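Local coordinates for NAD(P)H-flavin oxidoreductase (Staphylococcus epidermidis ATCC 12228, PDB 3GBH), which probably catalyses NAD(P)H-dependent reduction of flavin or other acceptors as an FMN-binding enzyme of the nitroreductase family, at residues I39-A42 and T43-P46; S144-A147 and M148-L152; A117-L120 and D121-L124; D104-Q108 and Q109-E113. All coordinates share one frame; numbering follows the deposited sequence. Where two conformers were deposited one is given.

Overall arrangement
Contacts 1 and 2 lie near the middle of the chain, their centres 8 Å apart, and touch where the end of helix 32-42 packs on helix 132-156; both meet the second subunit, and their Pro46 and Leu145 belong to the same FMN pocket. Contact 2 is buried and its side-chain contact is apolar, whereas contact 1 turns a helix end into a loop through backbone bonds, with a threonine hydroxyl close by. Contacts 3 and 4 are centred about 27 Å from the chain centre and join at Leu119 and Met111. Contact 3, partly buried, mixes leucine packing with a polar edge where a water lies near Gln118 and Asp121; contact 4, at the surface, combines a helix end with a calcium ion.

Contact 1. Residues I39-A42 and T43-P46; sequences ITKA and TKAP. With FMN (flavin mononucleotide), chain E.
Thr43 folds back on the last turn of helix 32-42 and engages the carbonyl of Ile39 with its backbone: Thr43 N donates to Ile39 O at 3.0 Å. Its hydroxyl follows. With OG1 set between the backbone N and the carbonyl carbon (chi1 56°), OG1 of Thr43 lies 3.0 Å from Ile39 O and equally near Thr40 O. The same torsion leaves CG2 of Thr43 4.1 Å from CG2 of Ile39, methyl against methyl, on the side where Ile39 and Thr43 reach Ile56, Val58 and Trp54 of strand 54-59. Beyond Thr43 the bonds shorten in span. Lys44 N reaches Lys41 O at 3.3 Å from well above the carbonyl plane, and Ala45 N closes a type I beta turn on Ala42 O at 3.1 Å. Lys41 O also accepts from Gln149 NE2 of helix 132-156, which gives this carbonyl a second donor. NZ of Lys41 and NZ of Lys44 stand 5.5 Å apart; that of Lys41 is bonded to Asn16 OD1 of the second subunit. Arg18 and Arg203 of that subunit take the carbonyl of Lys44, and Arg203 also takes that of Ala45. Pro46 then meets the flavin mononucleotide, its CB 3.0 Å from the ribityl atom O3'. The helix-terminal carbonyls are thus shared among turn amides and a glutamine, with a threonine hydroxyl close by, while those of Lys44 and Ala45 bind arginines that also grip the FMN, so the same two arginines of the second subunit probably tie this turn to the cofactor site.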
loop_
_atom_site.group_PDB
_atom_site.type_symbol
_atom_site.label_atom_id
_atom_site.label_comp_id
_atom_site.label_asym_id
_atom_site.label_seq_id
_atom_site.Cartn_x
_atom_site.Cartn_y
_atom_site.Cartn_z
ATOM N N ILE B 39 -18.610 -17.576 -20.725
ATOM C CA ILE B 39 -18.969 -16.567 -21.735
ATOM C C ILE B 39 -19.839 -15.447 -21.144
ATOM O O ILE B 39 -19.684 -14.272 -21.480
ATOM C CB ILE B 39 -19.649 -17.230 -22.941
ATOM C CG1 ILE B 39 -18.626 -18.125 -23.668
ATOM C CG2 ILE B 39 -20.214 -16.164 -23.924
ATOM C CD1 ILE B 39 -19.277 -19.107 -24.660
ATOM N N THR B 40 -20.761 -15.795 -20.262
ATOM C CA THR B 40 -21.565 -14.786 -19.596
ATOM C C THR B 40 -20.653 -13.724 -18.907
ATOM O O THR B 40 -20.849 -12.530 -19.107
ATOM C CB THR B 40 -22.528 -15.433 -18.593
ATOM O OG1 THR B 40 -23.434 -16.303 -19.290
ATOM C CG2 THR B 40 -23.345 -14.372 -17.804
ATOM N N LYS B 41 -19.666 -14.163 -18.119
ATOM C CA LYS B 41 -18.705 -13.251 -17.476
ATOM C C LYS B 41 -17.849 -12.473 -18.429
ATOM O O LYS B 41 -17.571 -11.314 -18.207
ATOM C CB LYS B 41 -17.774 -14.018 -16.546
ATOM C CG LYS B 41 -18.426 -14.502 -15.334
ATOM C CD LYS B 41 -18.481 -13.408 -14.271
ATOM C CE LYS B 41 -19.410 -13.807 -13.120
ATOM N NZ LYS B 41 -20.219 -12.626 -12.692
ATOM N N ALA B 42 -17.386 -13.118 -19.483
ATOM C CA ALA B 42 -16.531 -12.469 -20.447
ATOM C C ALA B 42 -17.239 -11.302 -21.139
ATOM O O ALA B 42 -16.634 -10.253 -21.403
ATOM C CB ALA B 42 -16.053 -13.488 -21.478
ATOM N N THR B 43 -18.509 -11.483 -21.451
ATOM C CA THR B 43 -19.256 -10.477 -22.218
ATOM C C THR B 43 -19.748 -9.320 -21.342
ATOM O O THR B 43 -20.414 -8.414 -21.846
ATOM C CB THR B 43 -20.431 -11.121 -22.951
ATOM O OG1 THR B 43 -21.261 -11.797 -22.002
ATOM C CG2 THR B 43 -19.912 -12.087 -24.012
ATOM N N LYS B 44 -19.396 -9.333 -20.046
ATOM C CA LYS B 44 -19.466 -8.119 -19.191
ATOM C C LYS B 44 -18.393 -7.088 -19.528
ATOM O O LYS B 44 -18.397 -5.985 -18.991
ATOM C CB LYS B 44 -19.398 -8.469 -17.697
ATOM C CG LYS B 44 -20.615 -9.168 -17.184
ATOM C CD LYS B 44 -20.508 -9.650 -15.694
ATOM C CE LYS B 44 -20.561 -8.489 -14.715
ATOM N NZ LYS B 44 -21.873 -7.817 -14.767
ATOM N N ALA B 45 -17.456 -7.454 -20.396
ATOM C CA ALA B 45 -16.465 -6.539 -20.950
ATOM C C ALA B 45 -17.143 -5.311 -21.532
ATOM O O ALA B 45 -18.274 -5.393 -22.017
ATOM C CB ALA B 45 -15.669 -7.249 -22.058
ATOM N N PRO B 46 -16.433 -4.178 -21.543
ATOM C CA PRO B 46 -16.996 -2.991 -22.147
ATOM C C PRO B 46 -16.843 -3.037 -23.664
ATOM O O PRO B 46 -16.021 -3.777 -24.196
ATOM C CB PRO B 46 -16.128 -1.867 -21.565
ATOM C CG PRO B 46 -14.798 -2.511 -21.378
ATOM C CD PRO B 46 -15.066 -3.948 -21.041
HETATM N N1 FMN E . -17.398 5.972 -22.991
HETATM C C2 FMN E . -17.381 7.349 -23.081
HETATM O O2 FMN E . -17.956 8.024 -22.205
HETATM N N3 FMN E . -16.738 7.964 -24.147
HETATM C C4 FMN E . -16.098 7.228 -25.134
HETATM O O4 FMN E . -15.535 7.849 -26.054
HETATM C C4A FMN E . -16.122 5.817 -25.061
HETATM N N5 FMN E . -15.536 5.023 -26.040
HETATM C C5A FMN E . -15.331 3.676 -25.778
HETATM C C6 FMN E . -14.472 2.929 -26.583
HETATM C C7 FMN E . -14.224 1.602 -26.343
HETATM C C7M FMN E . -13.276 0.824 -27.219
HETATM C C8 FMN E . -14.850 0.985 -25.275
HETATM C C8M FMN E . -14.561 -0.456 -25.000
HETATM C C9 FMN E . -15.703 1.705 -24.457
HETATM C C9A FMN E . -15.969 3.063 -24.698
HETATM N N10 FMN E . -16.823 3.818 -23.891
HETATM C C10 FMN E . -16.797 5.197 -23.990
HETATM C "C1'" FMN E . -17.490 3.187 -22.675
HETATM C "C2'" FMN E . -18.663 2.336 -23.139
HETATM O "O2'" FMN E . -19.810 3.140 -23.386
HETATM C "C3'" FMN E . -19.010 1.342 -22.042
HETATM O "O3'" FMN E . -17.919 0.490 -21.817
HETATM C "C4'" FMN E . -20.262 0.536 -22.348
HETATM O "O4'" FMN E . -21.329 1.473 -22.331
HETATM C "C5'" FMN E . -20.442 -0.565 -21.303
HETATM O "O5'" FMN E . -20.594 -0.019 -19.980
HETATM P P FMN E . -19.584 -0.442 -18.807
HETATM O O1P FMN E . -19.941 0.333 -17.543
HETATM O O2P FMN E . -18.175 -0.115 -19.239
HETATM O O3P FMN E . -19.605 -1.898 -18.534
#

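Contact 2. Residues S144-A147 and M148-L152; sequences SLMA and MQLML
Met146, a selenomethionine, sends CG anti to its own N (chi1 -175°), and Leu150 one turn on also has its CG anti to N. These torsions, with the bends at chi2 (-82°) and chi3 (-66°) of Met146, lay the two side chains side by side, pointing the same way, with SE of Met146 3.8 Å from CD1 of Leu150. This is an i to i+4 pair on helix 132-156, the long helix, buried here, of this nitroreductase-family fold. Both residues face Ala42 of helix 32-42, and strand 84-91 completes their surroundings with Ile88 against Met146 and Leu86 against Leu150. The backbone beneath is regular: Leu150 N donates to Met146 O at 2.8 Å and Met148 N to Ser144 O at 3.1 Å, but Gln149 N reaches Leu145 O only weakly, at 3.4 Å. The extended chain of Gln149 carries its amide to helix 32-42. Ser144 OG turns back to the carbonyl of Asn140. On another face Ala147 and Met151 meet Ile189 of strand 183-192, while Met148 and Gln149 pack on Gln149 and Met148 of the second subunit. Leu145 reaches the FMN. Met151 N is bonded to Ala147 O at 2.9 Å, and the side chain of Met151 curls over that same oxygen, bringing its CG to 3.3 Å from Ala147 O and its CE to 3.8 Å.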
loop_
_atom_site.group_PDB
_atom_site.type_symbol
_atom_site.label_atom_id
_atom_site.label_comp_id
_atom_site.label_asym_id
_atom_site.label_seq_id
_atom_site.Cartn_x
_atom_site.Cartn_y
_atom_site.Cartn_z
ATOM N N SER B 144 -11.379 -8.048 -28.647
ATOM C CA SER B 144 -10.159 -8.323 -27.891
ATOM C C SER B 144 -10.314 -8.036 -26.389
ATOM O O SER B 144 -9.780 -8.759 -25.535
ATOM C CB SER B 144 -8.985 -7.547 -28.516
ATOM O OG SER B 144 -8.801 -7.978 -29.870
ATOM N N LEU B 145 -11.040 -6.974 -26.046
ATOM C CA LEU B 145 -11.327 -6.701 -24.645
ATOM C C LEU B 145 -12.071 -7.888 -24.009
ATOM O O LEU B 145 -11.721 -8.339 -22.912
ATOM C CB LEU B 145 -12.106 -5.400 -24.471
ATOM C CG LEU B 145 -11.425 -4.080 -24.898
ATOM C CD1 LEU B 145 -12.395 -2.934 -24.790
ATOM C CD2 LEU B 145 -10.173 -3.813 -24.055
HETATM N N MSE B 146 -13.102 -8.384 -24.699
HETATM C CA MSE B 146 -13.881 -9.529 -24.235
HETATM C C MSE B 146 -12.999 -10.779 -24.172
HETATM O O MSE B 146 -13.039 -11.512 -23.203
HETATM C CB MSE B 146 -15.085 -9.729 -25.147
HETATM C CG MSE B 146 -16.047 -10.801 -24.742
HETATM SE SE MSE B 146 -15.464 -12.564 -25.301
HETATM C CE MSE B 146 -15.610 -12.277 -27.256
ATOM N N ALA B 147 -12.180 -10.991 -25.189
ATOM C CA ALA B 147 -11.277 -12.152 -25.220
ATOM C C ALA B 147 -10.345 -12.243 -23.993
ATOM O O ALA B 147 -10.168 -13.348 -23.423
ATOM C CB ALA B 147 -10.455 -12.170 -26.512
HETATM N N MSE B 148 -9.783 -11.103 -23.555
HETATM C CA MSE B 148 -8.900 -11.125 -22.388
HETATM C C MSE B 148 -9.700 -11.550 -21.165
HETATM O O MSE B 148 -9.285 -12.395 -20.395
HETATM C CB MSE B 148 -8.283 -9.746 -22.138
HETATM C CG MSE B 148 -7.279 -9.748 -21.009
HETATM SE SE MSE B 148 -5.589 -10.589 -21.532
HETATM C CE MSE B 148 -5.690 -12.220 -20.447
ATOM N N GLN B 149 -10.856 -10.936 -20.966
ATOM C CA GLN B 149 -11.678 -11.289 -19.843
ATOM C C GLN B 149 -12.130 -12.764 -19.930
ATOM O O GLN B 149 -12.208 -13.436 -18.914
ATOM C CB GLN B 149 -12.827 -10.300 -19.696
ATOM C CG GLN B 149 -13.636 -10.448 -18.445
ATOM C CD GLN B 149 -14.359 -9.162 -18.079
ATOM O OE1 GLN B 149 -13.735 -8.153 -17.800
ATOM N NE2 GLN B 149 -15.691 -9.207 -18.078
ATOM N N LEU B 150 -12.376 -13.284 -21.134
ATOM C CA LEU B 150 -12.703 -14.720 -21.291
ATOM C C LEU B 150 -11.544 -15.618 -20.831
ATOM O O LEU B 150 -11.750 -16.600 -20.118
ATOM C CB LEU B 150 -13.046 -15.020 -22.751
ATOM C CG LEU B 150 -13.773 -16.330 -23.023
ATOM C CD1 LEU B 150 -14.583 -16.176 -24.319
ATOM C CD2 LEU B 150 -12.801 -17.510 -23.043
HETATM N N MSE B 151 -10.324 -15.264 -21.215
HETATM C CA MSE B 151 -9.148 -16.052 -20.817
HETATM C C MSE B 151 -8.906 -16.043 -19.311
HETATM O O MSE B 151 -8.574 -17.077 -18.722
HETATM C CB MSE B 151 -7.916 -15.584 -21.583
HETATM C CG MSE B 151 -7.992 -15.861 -23.080
HETATM SE SE MSE B 151 -6.255 -15.563 -23.929
HETATM C CE MSE B 151 -6.498 -13.661 -24.355
ATOM N N LEU B 152 -9.124 -14.894 -18.673
ATOM C CA LEU B 152 -8.987 -14.802 -17.222
ATOM C C LEU B 152 -10.063 -15.623 -16.515
ATOM O O LEU B 152 -9.774 -16.399 -15.598
ATOM C CB LEU B 152 -8.989 -13.330 -16.750
ATOM C CG LEU B 152 -7.742 -12.576 -17.228
ATOM C CD1 LEU B 152 -7.879 -11.052 -17.062
ATOM C CD2 LEU B 152 -6.516 -13.079 -16.533
#

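Contact 3. Residues A117-L120 and D121-L124; sequences AQLL and DWIL
From Ala117 to Leu124 the chain is helical throughout, with Asp121 N on Ala117 O at 2.9 Å and Leu124 N on Leu120 O at 3.0 Å. Between these bonds Leu119 O takes two donors: Ile123 N nearly in line with the C=O, and Trp122 N from above the carbonyl plane at 3.2 Å. The indole of Trp122 adds to this grouping. Its CG stands between the backbone N and the carbonyl carbon (chi1 67°), which folds the ring back over the preceding turn; Leu119 O then lies 3.5 Å above one ring face, offset toward the rim, and CG1 of Ile123 approaches the same face. Leu119 runs alongside the indole, with CD2 4.0 Å from NE1 of Trp122. These are i to i+3 and i to i+4 neighbours on helix 113-128, a peripheral helix that packs against helix 98-107. The outward side is polar. Gln118 and Asp121 bring their oxygens no closer than 4.1 Å, OE1 to OD2, with the amide and carboxylate planes almost perpendicular. A water lies between them within hydrogen-bonding distance of both, but because Asp121 has a second conformer this water link is doubtful. The inward side is apolar: CB of Leu119 meets CD1 of Ile123 at 4.0 Å, and both residues rest on Tyr102, while Ile123 also reaches Val49 and Met51. CB of Leu120 touches CD1 of Leu124 at 4.2 Å, where these leucines pack on Glu99 and Ala98 respectively.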
loop_
_atom_site.group_PDB
_atom_site.type_symbol
_atom_site.label_atom_id
_atom_site.label_comp_id
_atom_site.label_asym_id
_atom_site.label_seq_id
_atom_site.Cartn_x
_atom_site.Cartn_y
_atom_site.Cartn_z
ATOM N N ALA B 117 -33.846 7.209 -27.223
ATOM C CA ALA B 117 -34.068 7.797 -28.554
ATOM C C ALA B 117 -32.995 8.843 -28.864
ATOM O O ALA B 117 -32.462 8.883 -29.979
ATOM C CB ALA B 117 -35.457 8.392 -28.658
ATOM N N GLN B 118 -32.647 9.653 -27.863
ATOM C CA GLN B 118 -31.647 10.699 -28.041
ATOM C C GLN B 118 -30.293 10.085 -28.302
ATOM O O GLN B 118 -29.555 10.576 -29.133
ATOM C CB GLN B 118 -31.584 11.644 -26.820
ATOM C CG GLN B 118 -32.817 12.502 -26.572
ATOM C CD GLN B 118 -33.184 13.397 -27.753
ATOM O OE1 GLN B 118 -32.340 13.767 -28.554
ATOM N NE2 GLN B 118 -34.450 13.716 -27.875
ATOM N N LEU B 119 -29.962 9.010 -27.591
ATOM C CA LEU B 119 -28.683 8.337 -27.770
ATOM C C LEU B 119 -28.585 7.708 -29.170
ATOM O O LEU B 119 -27.591 7.898 -29.896
ATOM C CB LEU B 119 -28.479 7.246 -26.714
ATOM C CG LEU B 119 -28.182 7.674 -25.282
ATOM C CD1 LEU B 119 -28.289 6.439 -24.390
ATOM C CD2 LEU B 119 -26.779 8.309 -25.191
ATOM N N LEU B 120 -29.613 6.953 -29.547
ATOM C CA LEU B 120 -29.585 6.276 -30.846
ATOM C C LEU B 120 -29.629 7.277 -32.003
ATOM O O LEU B 120 -29.085 6.989 -33.060
ATOM C CB LEU B 120 -30.716 5.251 -30.973
ATOM C CG LEU B 120 -30.592 4.026 -30.040
ATOM C CD1 LEU B 120 -31.771 3.115 -30.256
ATOM C CD2 LEU B 120 -29.282 3.280 -30.226
ATOM N N ASP B 121 -30.271 8.434 -31.809
ATOM C CA ASP B 121 -30.318 9.498 -32.829
ATOM C C ASP B 121 -28.916 9.914 -33.291
ATOM O O ASP B 121 -28.728 10.272 -34.437
ATOM C CB ASP B 121 -31.063 10.742 -32.312
ATOM C CG ASP B 121 -32.579 10.637 -32.424
ATOM O OD1 ASP B 121 -33.096 9.653 -33.001
ATOM O OD2 ASP B 121 -33.258 11.579 -31.952
ATOM N N TRP B 122 -27.921 9.890 -32.400
ATOM C CA TRP B 122 -26.540 10.190 -32.860
ATOM C C TRP B 122 -25.720 8.938 -33.081
ATOM O O TRP B 122 -24.919 8.886 -34.022
ATOM C CB TRP B 122 -25.760 11.199 -31.980
ATOM C CG TRP B 122 -25.400 10.750 -30.602
ATOM C CD1 TRP B 122 -26.099 11.003 -29.459
ATOM C CD2 TRP B 122 -24.245 9.991 -30.210
ATOM N NE1 TRP B 122 -25.464 10.437 -28.376
ATOM C CE2 TRP B 122 -24.324 9.810 -28.804
ATOM C CE3 TRP B 122 -23.157 9.443 -30.901
ATOM C CZ2 TRP B 122 -23.367 9.110 -28.090
ATOM C CZ3 TRP B 122 -22.210 8.740 -30.186
ATOM C CH2 TRP B 122 -22.320 8.581 -28.791
ATOM N N ILE B 123 -25.913 7.922 -32.239
ATOM C CA ILE B 123 -25.122 6.701 -32.362
ATOM C C ILE B 123 -25.312 6.033 -33.738
ATOM O O ILE B 123 -24.332 5.672 -34.389
ATOM C CB ILE B 123 -25.447 5.700 -31.227
ATOM C CG1 ILE B 123 -24.907 6.247 -29.902
ATOM C CG2 ILE B 123 -24.803 4.301 -31.495
ATOM C CD1 ILE B 123 -25.481 5.541 -28.677
ATOM N N LEU B 124 -26.553 5.893 -34.187
ATOM C CA LEU B 124 -26.815 5.121 -35.418
ATOM C C LEU B 124 -26.210 5.780 -36.687
ATOM O O LEU B 124 -25.470 5.129 -37.428
ATOM C CB LEU B 124 -28.305 4.770 -35.578
ATOM C CG LEU B 124 -28.847 3.671 -34.619
ATOM C CD1 LEU B 124 -30.371 3.490 -34.749
ATOM C CD2 LEU B 124 -28.096 2.330 -34.799
HETATM O O HOH W 1 -32.276 14.099 -31.081
#

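Contact 4. Residues D104-Q108 and Q109-E113; sequences DAVEQ and QLMTE. With CA (calcium ion), chain N.
Gln109 has a positive phi (59°), taking a left-handed conformation just past the end of helix 98-107, which closes with a 6→1 bond around a 4→1 bond. Leu110 N reaches back to Ala105 O at 2.8 Å, nearly in line with the C=O, and Gln109 N drops onto Val106 O from above the carbonyl plane at 3.0 Å. Met111 N adds a weak bond to Ala105 O, so this carbonyl faces two amides. The returning chain packs on the helix end it has just left. Met111, a selenomethionine whose CG stands between N and the carbonyl carbon (chi1 65°), brings CE to 3.9 Å from CB of Ala105, while its carbonyl oxygen receives the CA-H of Val106. A water bridges Val106 O and Met111 O. Glu113 crosses Val106 at about a right angle with OE1 3.5 Å from CG1, and its OE2 forms a salt bridge with Lys116. On the helix side away from the returning chain a calcium ion is held by Asp104 through OD1 at 2.3 Å and by both carboxylate oxygens of Glu107, with two waters and a third at a longer distance; the cation probably offsets their crowded negative charge. With Gln109 as the C-prime residue, this is a Schellman motif that ends helix 98-107 beside a calcium site, followed by a short loop to helix 113-128, where Thr112 OG1 caps Ile115 N as the N-cap.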
loop_
_atom_site.group_PDB
_atom_site.type_symbol
_atom_site.label_atom_id
_atom_site.label_comp_id
_atom_site.label_asym_id
_atom_site.label_seq_id
_atom_site.Cartn_x
_atom_site.Cartn_y
_atom_site.Cartn_z
ATOM N N ASP B 104 -33.511 -3.201 -24.190
ATOM C CA ASP B 104 -33.285 -3.961 -22.942
ATOM C C ASP B 104 -32.924 -3.052 -21.780
ATOM O O ASP B 104 -33.354 -3.276 -20.648
ATOM C CB ASP B 104 -32.181 -5.028 -23.138
ATOM C CG ASP B 104 -32.646 -6.240 -23.975
ATOM O OD1 ASP B 104 -33.819 -6.288 -24.409
ATOM O OD2 ASP B 104 -31.816 -7.151 -24.222
ATOM N N ALA B 105 -32.170 -1.994 -22.050
ATOM C CA ALA B 105 -31.844 -1.028 -21.016
ATOM C C ALA B 105 -33.084 -0.299 -20.477
ATOM O O ALA B 105 -33.156 0.044 -19.282
ATOM C CB ALA B 105 -30.819 -0.005 -21.535
ATOM N N VAL B 106 -34.034 -0.002 -21.369
ATOM C CA VAL B 106 -35.283 0.631 -20.970
ATOM C C VAL B 106 -36.122 -0.344 -20.126
ATOM O O VAL B 106 -36.633 0.030 -19.070
ATOM C CB VAL B 106 -36.081 1.150 -22.220
ATOM C CG1 VAL B 106 -37.401 1.756 -21.808
ATOM C CG2 VAL B 106 -35.226 2.191 -23.025
ATOM N N GLU B 107 -36.256 -1.575 -20.618
ATOM C CA GLU B 107 -36.978 -2.637 -19.949
ATOM C C GLU B 107 -36.426 -2.857 -18.527
ATOM O O GLU B 107 -37.191 -2.989 -17.558
ATOM C CB GLU B 107 -36.888 -3.933 -20.776
ATOM C CG GLU B 107 -37.621 -3.894 -22.135
ATOM C CD GLU B 107 -37.235 -5.009 -23.096
ATOM O OE1 GLU B 107 -36.305 -5.812 -22.842
ATOM O OE2 GLU B 107 -37.855 -5.101 -24.167
ATOM N N GLN B 108 -35.104 -2.804 -18.406
ATOM C CA GLN B 108 -34.404 -3.086 -17.157
ATOM C C GLN B 108 -34.256 -1.829 -16.302
ATOM O O GLN B 108 -33.557 -1.842 -15.315
ATOM C CB GLN B 108 -33.060 -3.784 -17.466
ATOM C CG GLN B 108 -33.312 -5.184 -18.124
ATOM C CD GLN B 108 -32.054 -5.926 -18.605
ATOM O OE1 GLN B 108 -31.020 -5.923 -17.934
ATOM N NE2 GLN B 108 -32.149 -6.574 -19.765
ATOM N N GLN B 109 -34.950 -0.760 -16.682
ATOM C CA GLN B 109 -34.989 0.489 -15.943
ATOM C C GLN B 109 -33.644 1.203 -15.712
ATOM O O GLN B 109 -33.473 1.951 -14.753
ATOM C CB GLN B 109 -35.779 0.276 -14.664
ATOM C CG GLN B 109 -37.258 -0.013 -15.001
ATOM C CD GLN B 109 -38.112 0.052 -13.805
ATOM O OE1 GLN B 109 -38.888 0.987 -13.640
ATOM N NE2 GLN B 109 -37.967 -0.932 -12.927
ATOM N N LEU B 110 -32.741 1.062 -16.671
ATOM C CA LEU B 110 -31.447 1.735 -16.628
ATOM C C LEU B 110 -31.457 3.061 -17.377
ATOM O O LEU B 110 -30.595 3.889 -17.163
ATOM C CB LEU B 110 -30.379 0.823 -17.185
ATOM C CG LEU B 110 -30.360 -0.578 -16.561
ATOM C CD1 LEU B 110 -29.263 -1.406 -17.142
ATOM C CD2 LEU B 110 -30.238 -0.494 -15.049
HETATM N N MSE B 111 -32.433 3.276 -18.254
HETATM C CA MSE B 111 -32.619 4.579 -18.897
HETATM C C MSE B 111 -34.066 4.691 -19.351
HETATM O O MSE B 111 -34.779 3.681 -19.490
HETATM C CB MSE B 111 -31.670 4.761 -20.102
HETATM C CG MSE B 111 -31.943 3.790 -21.236
HETATM SE SE MSE B 111 -30.827 3.972 -22.866
HETATM C CE MSE B 111 -29.109 3.449 -22.098
ATOM N N THR B 112 -34.502 5.918 -19.564
ATOM C CA THR B 112 -35.830 6.152 -20.119
ATOM C C THR B 112 -35.814 5.944 -21.646
ATOM O O THR B 112 -34.763 5.985 -22.303
ATOM C CB THR B 112 -36.289 7.538 -19.827
ATOM O OG1 THR B 112 -35.350 8.435 -20.416
ATOM C CG2 THR B 112 -36.400 7.765 -18.294
ATOM N N GLU B 113 -36.986 5.681 -22.196
ATOM C CA GLU B 113 -37.144 5.582 -23.640
ATOM C C GLU B 113 -36.725 6.918 -24.249
ATOM O O GLU B 113 -36.141 6.959 -25.319
ATOM C CB GLU B 113 -38.607 5.305 -23.985
ATOM C CG GLU B 113 -38.858 4.979 -25.440
ATOM C CD GLU B 113 -38.142 3.722 -25.898
ATOM O OE1 GLU B 113 -37.993 2.777 -25.123
ATOM O OE2 GLU B 113 -37.708 3.672 -27.063
HETATM CA CA CA N . -36.040 -6.664 -25.035
HETATM O O HOH W 2 -36.817 2.396 -18.139
HETATM O O HOH W 3 -35.081 -8.274 -26.211
HETATM O O HOH W 4 -37.827 -8.889 -24.713
HETATM O O HOH W 5 -35.149 -4.939 -26.553
#